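Peptidase M16 inactive domain family protein (Pseudomonas fluorescens, PDB 3GWB) is of unknown exact function but carries the inactive-type domain of the M16 metallopeptidases, a family generally linked to metal-dependent hydrolysis of peptides. Local coordinates at residues Ile230-Glu235 and Met306-Pro311; Lys157-Thr162 and Met253-Gly258; Ala44-Asp49 and Tyr165-Asp170; Ile259-Pro264 and Tyr378-Ser383. One frame throughout, in Å; residues are numbered along the deposited sequence.

Contact 1: Ile230-Glu235 and Met306-Pro311; sequences IEQPAE and MQARGP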
loop_
_atom_site.group_PDB
_atom_site.type_symbol
_atom_site.label_atom_id
_atom_site.label_comp_id
_atom_site.label_asym_id
_atom_site.label_seq_id
_atom_site.Cartn_x
_atom_site.Cartn_y
_atom_site.Cartn_z
ATOM N N ILE A 230 11.712 13.982 24.514
ATOM C CA ILE A 230 10.530 13.672 25.311
ATOM C C ILE A 230 10.932 12.876 26.549
ATOM O O ILE A 230 11.864 12.067 26.511
ATOM C CB ILE A 230 9.490 12.880 24.467
ATOM C CG1 ILE A 230 8.719 13.842 23.553
ATOM C CG2 ILE A 230 8.496 12.161 25.369
ATOM C CD1 ILE A 230 9.570 14.597 22.563
ATOM N N GLU A 231 10.235 13.123 27.652
ATOM C CA GLU A 231 10.532 12.438 28.902
ATOM C C GLU A 231 10.045 10.998 28.872
ATOM O O GLU A 231 9.297 10.608 27.979
ATOM C CB GLU A 231 9.892 13.189 30.071
ATOM C CG GLU A 231 10.295 14.654 30.131
ATOM C CD GLU A 231 10.034 15.289 31.482
ATOM O OE1 GLU A 231 8.873 15.241 31.952
ATOM O OE2 GLU A 231 10.994 15.840 32.069
ATOM N N GLN A 232 10.484 10.208 29.844
ATOM C CA GLN A 232 10.094 8.805 29.936
ATOM C C GLN A 232 8.708 8.663 30.551
ATOM O O GLN A 232 8.356 9.393 31.472
ATOM C CB GLN A 232 11.106 8.034 30.786
ATOM C CG GLN A 232 12.446 7.828 30.111
ATOM C CD GLN A 232 12.390 6.769 29.026
ATOM O OE1 GLN A 232 11.418 6.684 28.273
ATOM N NE2 GLN A 232 13.439 5.962 28.933
ATOM N N PRO A 233 7.907 7.706 30.050
ATOM C CA PRO A 233 6.555 7.476 30.565
ATOM C C PRO A 233 6.604 6.782 31.919
ATOM O O PRO A 233 7.632 6.223 32.302
ATOM C CB PRO A 233 5.930 6.590 29.494
ATOM C CG PRO A 233 7.089 5.736 29.080
ATOM C CD PRO A 233 8.220 6.756 28.964
ATOM N N ALA A 234 5.497 6.828 32.649
ATOM C CA ALA A 234 5.425 6.173 33.943
ATOM C C ALA A 234 4.956 4.747 33.701
ATOM O O ALA A 234 4.246 4.481 32.732
ATOM C CB ALA A 234 4.441 6.894 34.840
ATOM N N GLU A 235 5.361 3.832 34.575
ATOM C CA GLU A 235 4.954 2.434 34.459
ATOM C C GLU A 235 3.458 2.340 34.723
ATOM O O GLU A 235 3.005 2.617 35.830
ATOM C CB GLU A 235 5.694 1.580 35.491
ATOM C CG GLU A 235 7.156 1.326 35.174
ATOM C CD GLU A 235 7.330 0.292 34.083
ATOM O OE1 GLU A 235 6.798 0.507 32.973
ATOM O OE2 GLU A 235 7.993 -0.736 34.338
HETATM N N MSE A 306 11.533 3.507 20.855
HETATM C CA MSE A 306 11.490 4.892 20.421
HETATM C C MSE A 306 12.421 5.712 21.297
HETATM O O MSE A 306 13.150 5.151 22.116
HETATM C CB MSE A 306 10.062 5.421 20.515
HETATM C CG MSE A 306 9.071 4.647 19.660
HETATM SE SE MSE A 306 7.429 5.402 19.640
HETATM C CE MSE A 306 6.657 4.543 20.954
ATOM N N GLN A 307 12.404 7.033 21.122
ATOM C CA GLN A 307 13.264 7.912 21.907
ATOM C C GLN A 307 13.029 7.594 23.373
ATOM O O GLN A 307 13.971 7.429 24.140
ATOM C CB GLN A 307 12.932 9.377 21.621
ATOM C CG GLN A 307 13.972 10.364 22.124
ATOM C CD GLN A 307 13.651 11.794 21.707
ATOM O OE1 GLN A 307 12.698 12.399 22.204
ATOM N NE2 GLN A 307 14.441 12.333 20.778
ATOM N N ALA A 308 11.761 7.517 23.757
ATOM C CA ALA A 308 11.403 7.167 25.122
ATOM C C ALA A 308 10.999 5.700 25.036
ATOM O O ALA A 308 10.961 5.134 23.941
ATOM C CB ALA A 308 10.237 8.016 25.604
ATOM N N ARG A 309 10.694 5.079 26.169
ATOM C CA ARG A 309 10.308 3.676 26.155
ATOM C C ARG A 309 9.136 3.399 25.224
ATOM O O ARG A 309 8.026 3.915 25.414
ATOM C CB ARG A 309 9.966 3.193 27.562
ATOM C CG ARG A 309 11.177 3.038 28.461
ATOM C CD ARG A 309 10.764 2.565 29.839
ATOM N NE ARG A 309 10.390 1.154 29.866
ATOM C CZ ARG A 309 9.774 0.575 30.892
ATOM N NH1 ARG A 309 9.462 1.293 31.962
ATOM N NH2 ARG A 309 9.485 -0.719 30.862
ATOM N N GLY A 310 9.401 2.589 24.205
ATOM C CA GLY A 310 8.372 2.229 23.256
ATOM C C GLY A 310 7.628 1.037 23.815
ATOM O O GLY A 310 8.053 0.460 24.810
ATOM N N PRO A 311 6.524 0.622 23.197
ATOM C CA PRO A 311 5.809 -0.523 23.751
ATOM C C PRO A 311 6.259 -1.905 23.266
ATOM O O PRO A 311 6.933 -2.043 22.245
ATOM C CB PRO A 311 4.380 -0.233 23.339
ATOM C CG PRO A 311 4.587 0.299 21.934
ATOM C CD PRO A 311 5.758 1.247 22.100
#
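R309 reaches past Q232, P233 and E235, crossing each of these side chains at about a right angle, and it has more surface covered here than any other residue of the two segments. Its CB lies 4.1 Å from P233 CG. Its CG runs past the amide of Q232, whose plane stands perpendicular to the guanidinium. The bend at chi3 (74°) turns the guanidinium toward E235, where OE1 forms a salt bridge with NH1 at 3.0 Å. Carboxylate and guanidinium planes are 59° apart, so the two groups do not pair flat. The charge has further partners: NE is hydrogen-bonded to G258 O, and NH2 weakly to L257 O. Q232 folds back at chi2 (-75°), which delivers OE1 to the backbone N of R309 at 2.7 Å; the donor lies in the carbonyl plane, on a lone pair. At the far end the roles are exchanged, for I230 N gives its hydrogen to Q307 OE1 (3.0 Å), which the extended Q307 chain carries across. Between these two bonds sits A308, with CB 4.1 Å from P233 CD and 3.6 Å from E231 O. That carbonyl oxygen is buried without a polar partner in the model. Two side-chain amides thus read backbone N-H groups from opposite segments while the ion pair closes one end, a chemistry implying that the two segments are matched by directional polar bonds more than by apolar burial.

Contact 2: Lys157-Thr162 and Met253-Gly258; sequences KRLYGT and MLAQLG
L159 and L257 supply most of the buried surface, and A255 adds a smaller share against L159. L159 points from the last turn of helix 147-160 into strand 249-257 and packs both methyls on it. CD1 lies 3.8 Å from A255 O and 3.9 Å from Q256 CA. CD2 comes to 4.1 Å from A255 CB. Its chi1 of -130° is away from the staggered values, a turn that sets both methyls against the strand. L257 reaches back the other way. With CG anti to its carbonyl carbon (chi1 -66°), its CD2 methyl comes obliquely to the Y160 ring, 3.8 Å from CE1, and lies 4.0 Å from OH. The hydroxyl of Y160 is hydrogen-bonded to R309 O, which helps to hold that end of the ring near the methyl. Immediately afterwards the helix stops: G161 N still bonds to K157 O, but G161 itself has positive phi. Nearby, L159 also touches P311 and V414 of the two strands next to 249-257. No hydrogen bond crosses between helix and strand, and all five touching residues are buried; the chemistry is therefore that of a helix laid on a sheet by methyl and ring contacts, with shape rather than polarity deciding the fit.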
loop_
_atom_site.group_PDB
_atom_site.type_symbol
_atom_site.label_atom_id
_atom_site.label_comp_id
_atom_site.label_asym_id
_atom_site.label_seq_id
_atom_site.Cartn_x
_atom_site.Cartn_y
_atom_site.Cartn_z
ATOM N N LYS A 157 -3.630 4.264 25.029
ATOM C CA LYS A 157 -4.078 5.226 26.037
ATOM C C LYS A 157 -3.779 4.706 27.442
ATOM O O LYS A 157 -3.281 5.443 28.296
ATOM C CB LYS A 157 -5.582 5.478 25.921
ATOM C CG LYS A 157 -6.033 6.102 24.607
ATOM C CD LYS A 157 -7.553 6.295 24.583
ATOM C CE LYS A 157 -8.030 6.764 23.220
ATOM N NZ LYS A 157 -9.515 6.835 23.149
ATOM N N ARG A 158 -4.101 3.438 27.678
ATOM C CA ARG A 158 -3.878 2.810 28.979
ATOM C C ARG A 158 -2.392 2.689 29.298
ATOM O O ARG A 158 -1.974 2.823 30.446
ATOM C CB ARG A 158 -4.523 1.419 29.002
ATOM C CG ARG A 158 -6.047 1.433 29.097
ATOM C CD ARG A 158 -6.639 0.098 28.675
ATOM N NE ARG A 158 -8.093 0.078 28.805
ATOM C CZ ARG A 158 -8.738 -0.224 29.926
ATOM N NH1 ARG A 158 -8.053 -0.538 31.017
ATOM N NH2 ARG A 158 -10.064 -0.198 29.963
ATOM N N LEU A 159 -1.597 2.454 28.261
ATOM C CA LEU A 159 -0.156 2.287 28.398
ATOM C C LEU A 159 0.601 3.580 28.709
ATOM O O LEU A 159 1.476 3.602 29.578
ATOM C CB LEU A 159 0.402 1.687 27.104
ATOM C CG LEU A 159 1.323 0.466 27.144
ATOM C CD1 LEU A 159 0.579 -0.717 27.728
ATOM C CD2 LEU A 159 1.794 0.138 25.726
ATOM N N TYR A 160 0.263 4.653 27.998
ATOM C CA TYR A 160 0.953 5.936 28.161
ATOM C C TYR A 160 0.228 7.080 28.884
ATOM O O TYR A 160 0.835 8.112 29.162
ATOM C CB TYR A 160 1.398 6.422 26.783
ATOM C CG TYR A 160 2.507 5.594 26.182
ATOM C CD1 TYR A 160 3.829 5.795 26.565
ATOM C CD2 TYR A 160 2.237 4.606 25.236
ATOM C CE1 TYR A 160 4.865 5.039 26.025
ATOM C CE2 TYR A 160 3.276 3.836 24.684
ATOM C CZ TYR A 160 4.586 4.065 25.089
ATOM O OH TYR A 160 5.624 3.326 24.565
ATOM N N GLY A 161 -1.057 6.919 29.175
ATOM C CA GLY A 161 -1.778 7.979 29.867
ATOM C C GLY A 161 -1.686 9.353 29.210
ATOM O O GLY A 161 -2.181 9.547 28.097
ATOM N N THR A 162 -1.057 10.312 29.887
ATOM C CA THR A 162 -0.934 11.666 29.346
ATOM C C THR A 162 0.363 11.893 28.577
ATOM O O THR A 162 0.636 13.002 28.106
ATOM C CB THR A 162 -1.028 12.735 30.459
ATOM O OG1 THR A 162 -0.124 12.407 31.521
ATOM C CG2 THR A 162 -2.440 12.810 31.005
HETATM N N MSE A 253 -5.124 -7.922 22.200
HETATM C CA MSE A 253 -3.874 -7.180 22.246
HETATM C C MSE A 253 -3.359 -7.123 23.676
HETATM O O MSE A 253 -4.098 -6.779 24.599
HETATM C CB MSE A 253 -4.076 -5.760 21.721
HETATM C CG MSE A 253 -4.617 -5.690 20.310
HETATM SE SE MSE A 253 -4.527 -4.005 19.699
HETATM C CE MSE A 253 -2.790 -3.851 19.432
ATOM N N LEU A 254 -2.094 -7.481 23.853
ATOM C CA LEU A 254 -1.463 -7.456 25.165
ATOM C C LEU A 254 -0.234 -6.584 25.020
ATOM O O LEU A 254 0.417 -6.600 23.978
ATOM C CB LEU A 254 -1.043 -8.859 25.609
ATOM C CG LEU A 254 -2.121 -9.939 25.703
ATOM C CD1 LEU A 254 -2.473 -10.432 24.307
ATOM C CD2 LEU A 254 -1.606 -11.098 26.547
ATOM N N ALA A 255 0.094 -5.827 26.060
ATOM C CA ALA A 255 1.245 -4.952 25.981
ATOM C C ALA A 255 1.680 -4.394 27.322
ATOM O O ALA A 255 0.961 -4.478 28.316
ATOM C CB ALA A 255 0.943 -3.792 25.023
ATOM N N GLN A 256 2.880 -3.826 27.314
ATOM C CA GLN A 256 3.483 -3.189 28.470
ATOM C C GLN A 256 4.631 -2.389 27.899
ATOM O O GLN A 256 4.951 -2.529 26.715
ATOM C CB GLN A 256 3.989 -4.219 29.481
ATOM C CG GLN A 256 4.912 -5.289 28.933
ATOM C CD GLN A 256 5.342 -6.264 30.021
ATOM O OE1 GLN A 256 6.268 -5.988 30.794
ATOM N NE2 GLN A 256 4.653 -7.395 30.103
ATOM N N LEU A 257 5.240 -1.540 28.716
ATOM C CA LEU A 257 6.342 -0.726 28.238
ATOM C C LEU A 257 7.539 -1.584 27.872
ATOM O O LEU A 257 7.947 -2.456 28.637
ATOM C CB LEU A 257 6.747 0.298 29.299
ATOM C CG LEU A 257 5.711 1.378 29.615
ATOM C CD1 LEU A 257 6.283 2.351 30.645
ATOM C CD2 LEU A 257 5.347 2.119 28.335
ATOM N N GLY A 258 8.090 -1.336 26.690
ATOM C CA GLY A 258 9.244 -2.086 26.237
ATOM C C GLY A 258 10.502 -1.290 26.507
ATOM O O GLY A 258 10.618 -0.631 27.540
#

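Contact 3: Ala44-Asp49 and Tyr165-Asp170; sequences AGSSQD and YAHASD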
loop_
_atom_site.group_PDB
_atom_site.type_symbol
_atom_site.label_atom_id
_atom_site.label_comp_id
_atom_site.label_asym_id
_atom_site.label_seq_id
_atom_site.Cartn_x
_atom_site.Cartn_y
_atom_site.Cartn_z
ATOM N N ALA A 44 10.058 15.430 14.414
ATOM C CA ALA A 44 8.781 16.094 14.144
ATOM C C ALA A 44 7.596 15.127 14.073
ATOM O O ALA A 44 6.726 15.258 13.208
ATOM C CB ALA A 44 8.879 16.874 12.835
ATOM N N GLY A 45 7.568 14.153 14.976
ATOM C CA GLY A 45 6.469 13.202 15.001
ATOM C C GLY A 45 5.330 13.722 15.854
ATOM O O GLY A 45 5.386 14.843 16.350
ATOM N N SER A 46 4.301 12.902 16.041
ATOM C CA SER A 46 3.139 13.300 16.816
ATOM C C SER A 46 3.454 13.652 18.268
ATOM O O SER A 46 2.685 14.368 18.921
ATOM C CB SER A 46 2.066 12.205 16.756
ATOM O OG SER A 46 2.545 10.975 17.270
ATOM N N SER A 47 4.587 13.174 18.768
ATOM C CA SER A 47 4.979 13.465 20.143
ATOM C C SER A 47 5.233 14.966 20.319
ATOM O O SER A 47 5.325 15.463 21.442
ATOM C CB SER A 47 6.236 12.664 20.531
ATOM O OG SER A 47 7.375 13.044 19.769
ATOM N N GLN A 48 5.334 15.686 19.203
ATOM C CA GLN A 48 5.566 17.126 19.235
ATOM C C GLN A 48 4.265 17.895 18.999
ATOM O O GLN A 48 4.269 19.123 18.963
ATOM C CB GLN A 48 6.584 17.539 18.164
ATOM C CG GLN A 48 7.984 16.945 18.314
ATOM C CD GLN A 48 8.621 17.227 19.668
ATOM O OE1 GLN A 48 8.401 18.277 20.276
ATOM N NE2 GLN A 48 9.437 16.291 20.135
ATOM N N ASP A 49 3.162 17.168 18.842
ATOM C CA ASP A 49 1.854 17.775 18.594
ATOM C C ASP A 49 1.441 18.842 19.600
ATOM O O ASP A 49 0.875 19.868 19.226
ATOM C CB ASP A 49 0.753 16.707 18.561
ATOM C CG ASP A 49 0.661 15.991 17.226
ATOM O OD1 ASP A 49 1.285 16.453 16.243
ATOM O OD2 ASP A 49 -0.053 14.966 17.157
ATOM N N TYR A 165 3.137 9.962 23.612
ATOM C CA TYR A 165 2.997 8.797 22.730
ATOM C C TYR A 165 1.599 8.195 22.793
ATOM O O TYR A 165 1.225 7.397 21.936
ATOM C CB TYR A 165 3.988 7.683 23.088
ATOM C CG TYR A 165 5.449 7.955 22.799
ATOM C CD1 TYR A 165 5.847 8.975 21.932
ATOM C CD2 TYR A 165 6.437 7.164 23.383
ATOM C CE1 TYR A 165 7.205 9.193 21.657
ATOM C CE2 TYR A 165 7.781 7.368 23.120
ATOM C CZ TYR A 165 8.163 8.382 22.259
ATOM O OH TYR A 165 9.500 8.571 22.019
ATOM N N ALA A 166 0.828 8.569 23.808
ATOM C CA ALA A 166 -0.511 8.024 23.982
ATOM C C ALA A 166 -1.507 8.291 22.849
ATOM O O ALA A 166 -2.165 7.368 22.372
ATOM C CB ALA A 166 -1.095 8.524 25.296
ATOM N N HIS A 167 -1.623 9.544 22.418
ATOM C CA HIS A 167 -2.593 9.898 21.383
ATOM C C HIS A 167 -2.221 9.450 19.975
ATOM O O HIS A 167 -1.046 9.322 19.635
ATOM C CB HIS A 167 -2.840 11.409 21.400
ATOM C CG HIS A 167 -1.704 12.210 20.859
ATOM N ND1 HIS A 167 -1.643 12.625 19.544
ATOM C CD2 HIS A 167 -0.561 12.649 21.442
ATOM C CE1 HIS A 167 -0.517 13.280 19.343
ATOM N NE2 HIS A 167 0.160 13.310 20.476
ATOM N N ALA A 168 -3.242 9.205 19.160
ATOM C CA ALA A 168 -3.039 8.765 17.789
ATOM C C ALA A 168 -2.319 9.844 16.991
ATOM O O ALA A 168 -2.649 11.025 17.096
ATOM C CB ALA A 168 -4.378 8.444 17.145
ATOM N N SER A 169 -1.348 9.423 16.187
ATOM C CA SER A 169 -0.559 10.332 15.361
ATOM C C SER A 169 -1.376 11.199 14.412
ATOM O O SER A 169 -1.028 12.354 14.172
ATOM C CB SER A 169 0.465 9.541 14.547
ATOM O OG SER A 169 1.389 8.895 15.400
ATOM N N ASP A 170 -2.450 10.643 13.860
ATOM C CA ASP A 170 -3.286 11.394 12.930
ATOM C C ASP A 170 -4.312 12.291 13.620
ATOM O O ASP A 170 -5.163 12.888 12.961
ATOM C CB ASP A 170 -4.009 10.442 11.973
ATOM C CG ASP A 170 -4.705 9.294 12.700
ATOM O OD1 ASP A 170 -5.232 9.508 13.813
ATOM O OD2 ASP A 170 -4.732 8.175 12.147
HETATM O O HOH W 1 1.504 10.581 19.586
HETATM O O HOH W 2 0.589 14.420 14.366
#
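S46 and S169 meet at the tight part of the contact, where S169 OG donates to S46 OG over 3.0 Å and S46 CB sits 3.5 Å from S169 CA. Placed between its backbone N and carbonyl carbon (chi1 60°), S46 OG can face S169 and also give its own hydrogen to water 1, at 2.6 Å. Beside it the H167 ring turns its edge to the other segment: NE2 makes a weak bond to S46 O at 3.1 Å, bent to 128°, with the oxygen close to the ring plane. Within its own segment, ND1 of H167 bonds to A168 O, which lies off the ring plane. S47 CB adds a nonpolar touch at the edge of the Y165 ring, 3.8 Å from CE1. Away from the serine pair, waters take over: water 1 bridges S46 OG to H167 O over one face of the ring, and water 2 joins D49 OD1 to S169 O on another side. Trimming H167 to an alanine is likely to cost S46 O its weak side-chain donor, leaving D49 N as the backbone partner, and to open a gap between the two loops. The contact joins the turn between strand 35-42 and helix 55-62 to the loop leading from helix 147-160 to helix 181-191; D49 bonds to G54 N and A56 N at the start of helix 55-62, and K92 NZ ties Y165 O to H167 O.

Contact 4: Ile259-Pro264 and Tyr378-Ser383; sequences IDRDDP and YNLPLS
R261 lays its aliphatic part over the face of the Y378 ring, and its charged end turns to L380. The CH-pi contact is close: CG is 3.7 Å from the ring centroid and 23° off the ring normal, displaced toward CD2, which it approaches to 3.4 Å. CB lies over the same ring nearer CD1, so two consecutive methylenes cover it. With CG anti to the backbone N (chi1 -172°), the chain first runs out over the ring; the bend at chi2 then lifts the guanidinium beyond it, their planes only 28° apart. There L380 CD1 sits over one face of the guanidinium, 3.8 Å from NH1. The other methyl of L380, CD2, packs on D262 CB at 3.8 Å, so this single branched side chain straddles two successive residues of the type I turn from D260 to D263. That turn is closed by D263 N bonding to D260 O. The polar ends have partners outside the two segments: R261 NH2 bonds to Y384 OH and the guanidinium has a cation-pi partner in Y266, while Y378 OH holds D93 OD2. A serine in place of Y378 would probably strip the R261 methylenes of their flat support and leave D93 without the phenol hydroxyl. In the fold, the turn that follows strand 249-257 and leads into helix 266-277 is thereby packed against the connection between helices 365-377 and 384-394, with Y384 and Y266, near the starts of helices 384-394 and 266-277, gripping the arginine from beyond the two segments.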
loop_
_atom_site.group_PDB
_atom_site.type_symbol
_atom_site.label_atom_id
_atom_site.label_comp_id
_atom_site.label_asym_id
_atom_site.label_seq_id
_atom_site.Cartn_x
_atom_site.Cartn_y
_atom_site.Cartn_z
ATOM N N ILE A 259 11.444 -1.335 25.574
ATOM C CA ILE A 259 12.694 -0.607 25.734
ATOM C C ILE A 259 12.740 0.608 24.818
ATOM O O ILE A 259 11.902 0.757 23.928
ATOM C CB ILE A 259 13.903 -1.498 25.380
ATOM C CG1 ILE A 259 13.741 -2.026 23.950
ATOM C CG2 ILE A 259 14.016 -2.648 26.370
ATOM C CD1 ILE A 259 15.026 -2.543 23.336
ATOM N N ASP A 260 13.709 1.487 25.055
ATOM C CA ASP A 260 13.891 2.643 24.191
ATOM C C ASP A 260 14.935 2.165 23.180
ATOM O O ASP A 260 15.681 1.224 23.454
ATOM C CB ASP A 260 14.377 3.876 24.968
ATOM C CG ASP A 260 15.547 3.580 25.875
ATOM O OD1 ASP A 260 16.491 2.895 25.433
ATOM O OD2 ASP A 260 15.525 4.049 27.034
ATOM N N ARG A 261 14.973 2.803 22.016
ATOM C CA ARG A 261 15.864 2.404 20.934
ATOM C C ARG A 261 17.355 2.247 21.226
ATOM O O ARG A 261 18.000 1.359 20.661
ATOM C CB ARG A 261 15.681 3.347 19.741
ATOM C CG ARG A 261 16.418 2.898 18.483
ATOM C CD ARG A 261 15.831 1.613 17.911
ATOM N NE ARG A 261 16.576 1.108 16.759
ATOM C CZ ARG A 261 17.773 0.526 16.831
ATOM N NH1 ARG A 261 18.369 0.373 18.005
ATOM N NH2 ARG A 261 18.368 0.078 15.729
ATOM N N ASP A 262 17.918 3.083 22.091
ATOM C CA ASP A 262 19.345 2.963 22.363
ATOM C C ASP A 262 19.710 2.071 23.548
ATOM O O ASP A 262 20.852 2.089 24.011
ATOM C CB ASP A 262 19.963 4.347 22.561
ATOM C CG ASP A 262 19.416 5.060 23.779
ATOM O OD1 ASP A 262 18.594 4.459 24.508
ATOM O OD2 ASP A 262 19.814 6.224 24.003
ATOM N N ASP A 263 18.747 1.294 24.038
ATOM C CA ASP A 263 18.999 0.395 25.160
ATOM C C ASP A 263 20.003 -0.663 24.705
ATOM O O ASP A 263 19.875 -1.222 23.616
ATOM C CB ASP A 263 17.700 -0.271 25.609
ATOM C CG ASP A 263 17.841 -0.980 26.943
ATOM O OD1 ASP A 263 18.539 -2.016 27.006
ATOM O OD2 ASP A 263 17.259 -0.492 27.934
ATOM N N PRO A 264 21.012 -0.956 25.540
ATOM C CA PRO A 264 22.054 -1.944 25.235
ATOM C C PRO A 264 21.568 -3.362 24.954
ATOM O O PRO A 264 22.194 -4.089 24.182
ATOM C CB PRO A 264 22.959 -1.874 26.462
ATOM C CG PRO A 264 22.003 -1.561 27.550
ATOM C CD PRO A 264 21.150 -0.478 26.926
ATOM N N TYR A 378 18.873 8.402 16.959
ATOM C CA TYR A 378 18.950 7.853 18.310
ATOM C C TYR A 378 20.348 7.843 18.917
ATOM O O TYR A 378 20.564 7.260 19.984
ATOM C CB TYR A 378 18.374 6.439 18.305
ATOM C CG TYR A 378 16.915 6.412 17.942
ATOM C CD1 TYR A 378 15.960 6.966 18.796
ATOM C CD2 TYR A 378 16.482 5.851 16.744
ATOM C CE1 TYR A 378 14.618 6.959 18.475
ATOM C CE2 TYR A 378 15.130 5.837 16.409
ATOM C CZ TYR A 378 14.206 6.394 17.283
ATOM O OH TYR A 378 12.868 6.391 16.975
ATOM N N ASN A 379 21.286 8.492 18.240
ATOM C CA ASN A 379 22.668 8.560 18.694
ATOM C C ASN A 379 23.252 7.192 19.024
ATOM O O ASN A 379 23.742 6.973 20.134
ATOM C CB ASN A 379 22.780 9.468 19.917
ATOM C CG ASN A 379 22.371 10.889 19.618
ATOM O OD1 ASN A 379 22.864 11.502 18.674
ATOM N ND2 ASN A 379 21.467 11.423 20.421
ATOM N N LEU A 380 23.194 6.274 18.063
ATOM C CA LEU A 380 23.749 4.940 18.248
ATOM C C LEU A 380 25.212 5.007 17.819
ATOM O O LEU A 380 25.588 5.868 17.025
ATOM C CB LEU A 380 22.998 3.926 17.379
ATOM C CG LEU A 380 21.487 3.876 17.631
ATOM C CD1 LEU A 380 20.853 2.867 16.687
ATOM C CD2 LEU A 380 21.206 3.510 19.089
ATOM N N PRO A 381 26.061 4.105 18.340
ATOM C CA PRO A 381 27.476 4.131 17.959
ATOM C C PRO A 381 27.711 4.024 16.447
ATOM O O PRO A 381 26.950 3.383 15.724
ATOM C CB PRO A 381 28.072 2.958 18.744
ATOM C CG PRO A 381 26.917 2.040 18.929
ATOM C CD PRO A 381 25.787 2.987 19.257
ATOM N N LEU A 382 28.772 4.663 15.971
ATOM C CA LEU A 382 29.072 4.642 14.549
ATOM C C LEU A 382 29.240 3.219 14.005
ATOM O O LEU A 382 28.998 2.962 12.826
ATOM C CB LEU A 382 30.336 5.450 14.280
ATOM C CG LEU A 382 30.516 5.882 12.832
ATOM C CD1 LEU A 382 29.386 6.820 12.452
ATOM C CD2 LEU A 382 31.862 6.567 12.668
ATOM N N SER A 383 29.647 2.300 14.872
ATOM C CA SER A 383 29.850 0.910 14.476
ATOM C C SER A 383 28.637 0.055 14.810
ATOM O O SER A 383 28.735 -1.169 14.881
ATOM C CB SER A 383 31.074 0.344 15.194
ATOM O OG SER A 383 30.913 0.445 16.601
#

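How the contacts relate
Contacts 1 and 2 are the closest pair, centres 10 Å apart; they touch through G310 O with G258 N and R309 O with Y160 OH, where strands 249-257 and 311-319 and the end of helix 147-160 come together. Contact 3, centred about 13 Å from contact 1, meets it where Y165 OH bonds to A308 N. Contact 4, about 14 Å away by centres, joins it through backbone bonds of M306 and G310. Contacts 2 and 3 also meet, Y160 packing on A166; contacts 3 and 4 do not. Along the chain contact 1 alternates with 2 and 4. Touching all three others, contact 1 is the hub. Segment 230-235 connects the six-stranded and five-stranded sheets, so these contacts probably help hold both halves together.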